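Local coordinates for protein PTS system, lactose-specific IIBC components (Streptococcus pneumoniae, PDB 3NBM) that probably transfers a phosphoryl group, as the IIB domain of a lactose-specific phosphotransferase system, toward lactose during its uptake, at residues Val9-Ala14 with Leu56-Pro61; Lys5-Leu10 with Val35-Asn40. One frame throughout, in Å; residues are numbered along the deposited sequence.

In the fold
Both contacts are built on strand 7-13 of a parallel sheet ordered 37-43, 7-13, 56-59, 80-83. Interaction 1 joins it to strand 56-59, interaction 2 to strand 37-43, and Val9 and Leu10 serve both: the N and O of Val9 bond to strand 37-43, those of Leu10 to strand 56-59. The centre of interaction 1 lies about 4 Å from the centre of the chain, with every touching residue buried and aliphatic contact on both faces. The centre of interaction 2, about 10 Å from that of the chain, lies nearer the start of the strands, where an ion pair and a water appear. Two like ladders, one on each edge of strand 7-13, thus serve an apolar core and a more polar margin.

Interaction 1. Residues Val9-Ala14 with Leu56-Pro61; sequences VLVLCA and LIILAP
Val9 to Leu12 pair with Leu56 to Leu59 as neighbouring parallel strands, whose axes approach to 4.7 Å and run in the same direction, inclined to each other by 21°. The evidence is a ladder of four bonds, each 2.9 to 3.0 Å long: Leu10 N to Leu56 O, Ile58 N to Leu10 O, Leu12 N to Ile58 O and Ala60 N to Leu12 O. None bends below 164° at the hydrogen, so the last rung is as straight as the others although Ala60 is already beyond the strand.

On the face carrying Val9, Val11, Leu56 and Ile58, the main contact is diagonal. Ile58 has CG1 beside its own backbone N (chi1 -58°), which tilts the extended branch back past its register partner Val11. Its CD1 therefore lands on Val9 CG1 at 3.7 Å, the two side chains crossing at a slant. On the other face the diagonal runs the opposite way along the strands: CG2 of Ile57 leans forward to CD1 of Leu12 (3.8 Å). Met70 of helix 67-74 touches Leu12, Ile57 and Leu59 on this face, while helix 18-33 meets Val11 through Ser19 and Ile58 through Leu22.

Where the strands end, the CB atoms of Cys13 and Ala60 sit 4.0 Å apart, with Cys13 also touching Thr18 and Ser19. In lactose/cellobiose IIB proteins a cysteine at the end of the first strand, followed by a P-loop, carries the phosphoryl group, and Cys13 stands at that place. Across the contact the backbone supplies all the polar bonding and the aliphatic branches pack on both faces; chemically, this is a buried, apolar sheet centre whose ladder probably also steadies the backbone next to the probable phosphorylation site.

Interaction 2. Residues Lys5-Leu10 with Val35-Asn40; sequences KELKVL and VRVIAN
Glu6 lies over the backbone of Arg36 and Val37 and ends against Ile38, at the N-terminal end of two parallel strands, 7-10 and 37-40. Their axes come within 4.6 Å and are inclined to each other by 19°. CB of Glu6 is 4.2 Å from Arg36 O. With chi1 at -178°, CG points away from the residue's own N and settles 3.6 Å from Arg36 C. The extended chain then carries CD to the methyl CG2 of Ile38. There the carboxylate divides its neighbours: OE1 approaches Ile38 CG2 at 3.4 Å, whereas OE2 is 3.6 Å from Val37 O, a meeting of two acceptors and not a bond. OE1 is also bridged by Lys8 NZ at 2.8 Å, through the lone pair facing away from OE2.

Lys8 reaches that oxygen by bending at chi2, which lays its chain across Ile38. Its CD comes to 3.3 Å from Ile38 CG2, tighter than ordinary carbon contact, so the Ile38 methyl is wedged under the ion pair. On the opposite face Val9 CG2 crosses Val37 CG1 at 4.0 Å, and Leu7 runs alongside Val37.

Four backbone bonds hold the pair, from Leu7 N to Arg36 O, Ile38 N to Leu7 O, Val9 N to Ile38 O and Asn40 N to Val9 O. The first is the most bent at its acceptor, 139° at the carbonyl. Helix 18-33 completes this beta-alpha-beta unit, its Asn27 accepting from Ala39 N; Asn40 OD1 pairs with Tyr54 OH. A water donates to Lys5 O. The contact is thus amphipathic: Leu7, Val9, Val37 and Ala39 lie on the face covered by helices 18-33 and 96-105, while a methyl shielded by a salt bridge finishes the more exposed face, where the ion pair probably partly neutralises Glu6 beside a carbonyl.

Interaction 1. Residues Val9-Ala14 with Leu56-Pro61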
loop_
_atom_site.group_PDB
_atom_site.type_symbol
_atom_site.label_atom_id
_atom_site.label_comp_id
_atom_site.label_asym_id
_atom_site.label_seq_id
_atom_site.Cartn_x
_atom_site.Cartn_y
_atom_site.Cartn_z
ATOM N N VAL A 9 0.676 5.550 3.508
ATOM C CA VAL A 9 0.552 4.411 2.608
ATOM C C VAL A 9 -0.934 4.132 2.341
ATOM O O VAL A 9 -1.736 4.114 3.262
ATOM C CB VAL A 9 1.203 3.156 3.207
ATOM C CG1 VAL A 9 1.138 1.981 2.226
ATOM C CG2 VAL A 9 2.645 3.463 3.631
ATOM N N LEU A 10 -1.272 3.921 1.074
ATOM C CA LEU A 10 -2.615 3.504 0.670
ATOM C C LEU A 10 -2.537 2.154 -0.016
ATOM O O LEU A 10 -1.763 1.986 -0.957
ATOM C CB LEU A 10 -3.235 4.544 -0.263
ATOM C CG LEU A 10 -4.655 4.246 -0.779
ATOM C CD1 LEU A 10 -5.672 4.213 0.356
ATOM C CD2 LEU A 10 -5.041 5.313 -1.803
ATOM N N VAL A 11 -3.271 1.175 0.509
ATOM C CA VAL A 11 -3.381 -0.147 -0.100
ATOM C C VAL A 11 -4.731 -0.220 -0.831
ATOM O O VAL A 11 -5.761 0.048 -0.231
ATOM C CB VAL A 11 -3.268 -1.295 0.930
ATOM C CG1 VAL A 11 -3.228 -2.656 0.234
ATOM C CG2 VAL A 11 -2.081 -1.096 1.865
ATOM N N LEU A 12 -4.701 -0.581 -2.115
ATOM C CA LEU A 12 -5.915 -0.640 -2.925
ATOM C C LEU A 12 -6.211 -2.066 -3.342
ATOM O O LEU A 12 -5.322 -2.811 -3.739
ATOM C CB LEU A 12 -5.775 0.238 -4.187
ATOM C CG LEU A 12 -5.619 1.742 -3.915
ATOM C CD1 LEU A 12 -5.354 2.486 -5.236
ATOM C CD2 LEU A 12 -6.829 2.303 -3.151
ATOM N N CYS A 13 -7.488 -2.438 -3.276
ATOM C CA CYS A 13 -7.949 -3.709 -3.826
ATOM C C CYS A 13 -9.127 -3.436 -4.768
ATOM O O CYS A 13 -9.419 -2.277 -5.095
ATOM C CB CYS A 13 -8.291 -4.731 -2.719
ATOM S SG CYS A 13 -9.666 -4.310 -1.671
ATOM N N ALA A 14 -9.777 -4.511 -5.204
ATOM C CA ALA A 14 -10.900 -4.425 -6.108
ATOM C C ALA A 14 -12.235 -4.399 -5.368
ATOM O O ALA A 14 -13.291 -4.511 -5.993
ATOM C CB ALA A 14 -10.868 -5.591 -7.126
ATOM N N LEU A 56 3.175 6.325 -0.821
ATOM C CA LEU A 56 3.332 4.981 -1.366
ATOM C C LEU A 56 1.953 4.394 -1.541
ATOM O O LEU A 56 1.160 4.436 -0.613
ATOM C CB LEU A 56 4.156 4.094 -0.406
ATOM C CG LEU A 56 4.295 2.611 -0.791
ATOM C CD1 LEU A 56 5.067 2.411 -2.094
ATOM C CD2 LEU A 56 4.928 1.819 0.365
ATOM N N ILE A 57 1.677 3.849 -2.730
ATOM C CA ILE A 57 0.429 3.132 -2.992
ATOM C C ILE A 57 0.819 1.721 -3.361
ATOM O O ILE A 57 1.668 1.483 -4.215
ATOM C CB ILE A 57 -0.432 3.807 -4.084
ATOM C CG1 ILE A 57 -0.691 5.278 -3.669
ATOM C CG2 ILE A 57 -1.728 3.024 -4.289
ATOM C CD1 ILE A 57 -1.444 6.102 -4.640
ATOM N N ILE A 58 0.173 0.775 -2.691
ATOM C CA ILE A 58 0.387 -0.655 -2.907
ATOM C C ILE A 58 -0.889 -1.278 -3.495
ATOM O O ILE A 58 -1.971 -1.151 -2.934
ATOM C CB ILE A 58 0.693 -1.396 -1.560
ATOM C CG1 ILE A 58 1.927 -0.790 -0.861
ATOM C CG2 ILE A 58 0.862 -2.920 -1.809
ATOM C CD1 ILE A 58 2.127 -1.223 0.581
ATOM N N LEU A 59 -0.735 -1.901 -4.655
ATOM C CA LEU A 59 -1.820 -2.613 -5.311
ATOM C C LEU A 59 -1.860 -4.046 -4.783
ATOM O O LEU A 59 -0.860 -4.770 -4.851
ATOM C CB LEU A 59 -1.626 -2.604 -6.848
ATOM C CG LEU A 59 -1.675 -1.230 -7.496
ATOM C CD1 LEU A 59 -1.244 -1.342 -8.972
ATOM C CD2 LEU A 59 -3.065 -0.652 -7.395
ATOM N N ALA A 60 -3.031 -4.460 -4.287
ATOM C CA ALA A 60 -3.273 -5.852 -3.928
ATOM C C ALA A 60 -3.288 -6.704 -5.207
ATOM O O ALA A 60 -3.434 -6.171 -6.327
ATOM C CB ALA A 60 -4.572 -5.990 -3.195
ATOM N N PRO A 61 -3.177 -8.034 -5.081
ATOM C CA PRO A 61 -3.049 -8.900 -6.254
ATOM C C PRO A 61 -4.138 -8.700 -7.289
ATOM O O PRO A 61 -3.846 -8.695 -8.480
ATOM C CB PRO A 61 -3.115 -10.295 -5.627
ATOM C CG PRO A 61 -2.417 -10.098 -4.311
ATOM C CD PRO A 61 -2.905 -8.763 -3.826
#

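Interaction 2. Residues Lys5-Leu10 with Val35-Asn40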
loop_
_atom_site.group_PDB
_atom_site.type_symbol
_atom_site.label_atom_id
_atom_site.label_comp_id
_atom_site.label_asym_id
_atom_site.label_seq_id
_atom_site.Cartn_x
_atom_site.Cartn_y
_atom_site.Cartn_z
ATOM N N LYS A 5 7.908 14.147 8.503
ATOM C CA LYS A 5 6.502 13.755 8.211
ATOM C C LYS A 5 6.315 12.240 8.336
ATOM O O LYS A 5 7.203 11.446 8.016
ATOM C CB LYS A 5 6.059 14.199 6.795
ATOM N N GLU A 6 5.139 11.852 8.796
ATOM C CA GLU A 6 4.732 10.455 8.793
ATOM C C GLU A 6 4.551 9.956 7.364
ATOM O O GLU A 6 3.948 10.640 6.562
ATOM C CB GLU A 6 3.431 10.327 9.569
ATOM C CG GLU A 6 2.922 8.911 9.691
ATOM C CD GLU A 6 1.716 8.825 10.573
ATOM O OE1 GLU A 6 0.743 9.544 10.322
ATOM O OE2 GLU A 6 1.690 7.950 11.454
ATOM N N LEU A 7 5.075 8.778 7.071
ATOM C CA LEU A 7 4.882 8.131 5.783
ATOM C C LEU A 7 3.430 7.665 5.636
ATOM O O LEU A 7 2.902 6.991 6.522
ATOM C CB LEU A 7 5.833 6.943 5.658
ATOM C CG LEU A 7 5.892 6.307 4.274
ATOM C CD1 LEU A 7 6.552 7.256 3.259
ATOM C CD2 LEU A 7 6.659 4.980 4.330
ATOM N N LYS A 8 2.793 8.044 4.536
ATOM C CA LYS A 8 1.375 7.736 4.300
ATOM C C LYS A 8 1.284 6.691 3.179
ATOM O O LYS A 8 1.755 6.926 2.061
ATOM C CB LYS A 8 0.602 8.988 3.902
ATOM C CG LYS A 8 0.767 10.186 4.820
ATOM C CD LYS A 8 0.216 10.018 6.166
ATOM C CE LYS A 8 0.233 11.353 6.954
ATOM N NZ LYS A 8 -0.309 11.263 8.362
ATOM N N VAL A 9 0.676 5.550 3.508
ATOM C CA VAL A 9 0.552 4.411 2.608
ATOM C C VAL A 9 -0.934 4.132 2.341
ATOM O O VAL A 9 -1.736 4.114 3.262
ATOM C CB VAL A 9 1.203 3.156 3.207
ATOM C CG1 VAL A 9 1.138 1.981 2.226
ATOM C CG2 VAL A 9 2.645 3.463 3.631
ATOM N N LEU A 10 -1.272 3.921 1.074
ATOM C CA LEU A 10 -2.615 3.504 0.670
ATOM C C LEU A 10 -2.537 2.154 -0.016
ATOM O O LEU A 10 -1.763 1.986 -0.957
ATOM C CB LEU A 10 -3.235 4.544 -0.263
ATOM C CG LEU A 10 -4.655 4.246 -0.779
ATOM C CD1 LEU A 10 -5.672 4.213 0.356
ATOM C CD2 LEU A 10 -5.041 5.313 -1.803
ATOM N N VAL A 35 7.607 3.269 14.493
ATOM C CA VAL A 35 8.049 3.956 13.281
ATOM C C VAL A 35 6.871 4.796 12.749
ATOM O O VAL A 35 5.682 4.423 12.931
ATOM C CB VAL A 35 8.556 2.922 12.237
ATOM C CG1 VAL A 35 8.909 3.581 10.909
ATOM C CG2 VAL A 35 9.783 2.188 12.768
ATOM N N ARG A 36 7.174 5.915 12.107
ATOM C CA ARG A 36 6.146 6.863 11.687
ATOM C C ARG A 36 5.580 6.528 10.307
ATOM O O ARG A 36 6.015 7.052 9.290
ATOM C CB ARG A 36 6.665 8.286 11.749
ATOM C CG ARG A 36 7.092 8.694 13.171
ATOM C CD ARG A 36 7.726 10.074 13.236
ATOM N NE ARG A 36 8.993 10.137 12.512
ATOM C CZ ARG A 36 10.171 9.748 13.005
ATOM N NH1 ARG A 36 10.271 9.267 14.240
ATOM N NH2 ARG A 36 11.258 9.838 12.252
ATOM N N VAL A 37 4.607 5.626 10.316
ATOM C CA VAL A 37 3.906 5.149 9.136
ATOM C C VAL A 37 2.450 4.957 9.484
ATOM O O VAL A 37 2.126 4.444 10.569
ATOM C CB VAL A 37 4.452 3.777 8.638
ATOM C CG1 VAL A 37 3.647 3.284 7.470
ATOM C CG2 VAL A 37 5.937 3.822 8.289
ATOM N N ILE A 38 1.570 5.393 8.580
ATOM C CA ILE A 38 0.149 5.035 8.638
ATOM C C ILE A 38 -0.266 4.468 7.277
ATOM O O ILE A 38 0.107 5.004 6.239
ATOM C CB ILE A 38 -0.753 6.254 9.003
ATOM C CG1 ILE A 38 -2.231 5.893 9.067
ATOM C CG2 ILE A 38 -0.564 7.415 8.025
ATOM C CD1 ILE A 38 -2.582 5.075 10.152
ATOM N N ALA A 39 -1.027 3.383 7.327
ATOM C CA ALA A 39 -1.619 2.769 6.147
ATOM C C ALA A 39 -3.127 2.821 6.189
ATOM O O ALA A 39 -3.743 2.488 7.211
ATOM C CB ALA A 39 -1.167 1.324 6.007
ATOM N N ASN A 40 -3.709 3.177 5.057
ATOM C CA ASN A 40 -5.141 3.078 4.830
ATOM C C ASN A 40 -5.420 2.114 3.724
ATOM O O ASN A 40 -4.514 1.743 2.970
ATOM C CB ASN A 40 -5.742 4.440 4.507
ATOM C CG ASN A 40 -5.643 5.382 5.639
ATOM O OD1 ASN A 40 -4.944 6.366 5.552
ATOM N ND2 ASN A 40 -6.331 5.056 6.744
HETATM O O HOH W 1 9.102 9.736 9.067
#